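Local coordinates for protein putative oxidoreductase molybdopterin-binding subunit (Sulfolobus tokodaii, PDB 4ZOH) that probably serves as the large molybdopterin-binding catalytic subunit of a xanthine dehydrogenase-family molybdenum hydroxylase, holding a pterin cytosine dinucleotide cofactor, at residues A[74-79]-A[628-633]. Residues are numbered along the deposited sequence; the frame is centred on the assembly and turned at random.
Sequences TYVGQP and NGQLLT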
loop_
_atom_site.group_PDB
_atom_site.type_symbol
_atom_site.label_atom_id
_atom_site.label_comp_id
_atom_site.label_asym_id
_atom_site.label_seq_id
_atom_site.Cartn_x
_atom_site.Cartn_y
_atom_site.Cartn_z
ATOM N N THR A 74 9.440 31.078 -17.286
ATOM C CA THR A 74 8.407 31.982 -17.729
ATOM C C THR A 74 7.270 32.411 -16.766
ATOM O O THR A 74 6.319 33.071 -17.237
ATOM C CB THR A 74 7.770 31.478 -18.995
ATOM O OG1 THR A 74 7.388 30.110 -18.816
ATOM C CG2 THR A 74 8.766 31.573 -20.191
ATOM N N TYR A 75 7.363 32.085 -15.460
ATOM C CA TYR A 75 6.380 32.543 -14.443
ATOM C C TYR A 75 6.882 32.236 -13.075
ATOM O O TYR A 75 7.505 31.177 -12.873
ATOM C CB TYR A 75 4.956 31.919 -14.670
ATOM C CG TYR A 75 4.830 30.413 -14.679
ATOM C CD1 TYR A 75 4.378 29.720 -13.537
ATOM C CD2 TYR A 75 5.187 29.651 -15.803
ATOM C CE1 TYR A 75 4.245 28.341 -13.534
ATOM C CE2 TYR A 75 5.063 28.270 -15.803
ATOM C CZ TYR A 75 4.567 27.613 -14.643
ATOM O OH TYR A 75 4.408 26.227 -14.630
ATOM N N VAL A 76 6.676 33.155 -12.141
ATOM C CA VAL A 76 6.805 32.854 -10.715
ATOM C C VAL A 76 5.945 31.598 -10.412
ATOM O O VAL A 76 4.782 31.477 -10.906
ATOM C CB VAL A 76 6.369 34.020 -9.880
ATOM C CG1 VAL A 76 6.617 33.804 -8.370
ATOM C CG2 VAL A 76 7.111 35.252 -10.380
ATOM N N GLY A 77 6.579 30.629 -9.741
ATOM C CA GLY A 77 5.945 29.353 -9.400
ATOM C C GLY A 77 6.320 28.220 -10.345
ATOM O O GLY A 77 5.941 27.050 -10.079
ATOM N N GLN A 78 7.008 28.534 -11.462
ATOM C CA GLN A 78 7.406 27.458 -12.368
ATOM C C GLN A 78 8.457 26.564 -11.706
ATOM O O GLN A 78 9.383 27.065 -11.076
ATOM C CB GLN A 78 7.897 27.933 -13.716
ATOM C CG GLN A 78 7.941 26.802 -14.784
ATOM C CD GLN A 78 8.494 27.352 -16.083
ATOM O OE1 GLN A 78 9.100 28.403 -16.049
ATOM N NE2 GLN A 78 8.229 26.705 -17.222
ATOM N N PRO A 79 8.269 25.240 -11.798
ATOM C CA PRO A 79 9.365 24.352 -11.363
ATOM C C PRO A 79 10.675 24.517 -12.209
ATOM O O PRO A 79 10.664 24.476 -13.488
ATOM C CB PRO A 79 8.774 22.931 -11.546
ATOM C CG PRO A 79 7.311 23.103 -11.726
ATOM C CD PRO A 79 7.106 24.483 -12.337
ATOM N N ASN A 628 5.894 43.169 -9.946
ATOM C CA ASN A 628 6.939 42.134 -10.099
ATOM C C ASN A 628 6.442 40.744 -10.519
ATOM O O ASN A 628 7.198 39.772 -10.403
ATOM C CB ASN A 628 7.657 41.962 -8.792
ATOM C CG ASN A 628 8.289 43.230 -8.323
ATOM O OD1 ASN A 628 8.822 43.962 -9.111
ATOM N ND2 ASN A 628 8.237 43.491 -7.038
ATOM N N GLY A 629 5.161 40.629 -10.913
ATOM C CA GLY A 629 4.559 39.342 -11.311
ATOM C C GLY A 629 4.439 38.319 -10.165
ATOM O O GLY A 629 4.384 37.133 -10.455
ATOM N N GLN A 630 4.434 38.774 -8.889
ATOM C CA GLN A 630 4.177 37.925 -7.698
ATOM C C GLN A 630 2.682 37.934 -7.384
ATOM O O GLN A 630 2.066 39.000 -7.203
ATOM C CB GLN A 630 4.850 38.419 -6.402
ATOM C CG GLN A 630 6.260 38.982 -6.476
ATOM C CD GLN A 630 7.280 37.931 -6.733
ATOM O OE1 GLN A 630 7.481 37.500 -7.872
ATOM N NE2 GLN A 630 7.965 37.534 -5.692
ATOM N N LEU A 631 2.129 36.737 -7.291
ATOM C CA LEU A 631 0.742 36.558 -6.879
ATOM C C LEU A 631 0.588 37.115 -5.458
ATOM O O LEU A 631 1.357 36.767 -4.562
ATOM C CB LEU A 631 0.382 35.070 -6.965
ATOM C CG LEU A 631 -0.972 34.628 -6.426
ATOM C CD1 LEU A 631 -2.100 35.367 -7.195
ATOM C CD2 LEU A 631 -1.089 33.095 -6.557
ATOM N N LEU A 632 -0.355 38.027 -5.272
ATOM C CA LEU A 632 -0.575 38.717 -3.965
ATOM C C LEU A 632 -1.327 37.821 -2.980
ATOM O O LEU A 632 -1.277 38.021 -1.783
ATOM C CB LEU A 632 -1.367 40.043 -4.165
ATOM C CG LEU A 632 -0.562 41.201 -4.764
ATOM C CD1 LEU A 632 -1.509 42.319 -5.231
ATOM C CD2 LEU A 632 0.475 41.789 -3.806
ATOM N N THR A 633 -2.019 36.804 -3.487
ATOM C CA THR A 633 -2.927 36.037 -2.618
ATOM C C THR A 633 -2.523 34.555 -2.605
ATOM O O THR A 633 -2.955 33.790 -3.416
ATOM C CB THR A 633 -4.422 36.289 -3.011
ATOM O OG1 THR A 633 -4.599 35.842 -4.337
ATOM C CG2 THR A 633 -4.728 37.784 -2.995
HETATM O O HOH W 1 4.552 35.503 -12.535
#
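Val-76 lays its CG2 methyl against two oxygens of the 628-633 loop, the main-chain O of Gly-629 and the amide OE1 of Gln-630. It is the first of the two central residues of a type II beta turn, Tyr-75 to Gln-78, that leads into strand 79-85 of the a/b hammerhead domain; the facing loop belongs to the molybdopterin cofactor-binding region, so the turn apex meets a distant part of the same chain. CG2 approaches Gly-629 O to 3.3 Å and Gln-630 OE1 to 3.4 Å. With CG1 anti to the backbone N (chi1 -174°), CG2 is placed beside that N and faces the other loop. Gln-630 starts out pointing away, but a bend at chi2 swings its amide back, and the two side chains cross at about a right angle. No direct hydrogen bond joins the loops; a single water does so instead, accepting from Val-76 N and donating to Gly-629 O. Within the turn, Gln-78 N closes on Tyr-75 O at 3.0 Å and Gly-77, at phi 100°, occupies the third position. Asp-626 OD1 receives the N-H of Gln-630. Between the two ends of the turn, Gln-78 CB sits 3.4 Å above the centre of the Tyr-75 ring, while Gln-78 OE1 accepts from Thr-74 N at 3.0 Å, the donor tilted 24° from the carbonyl plane.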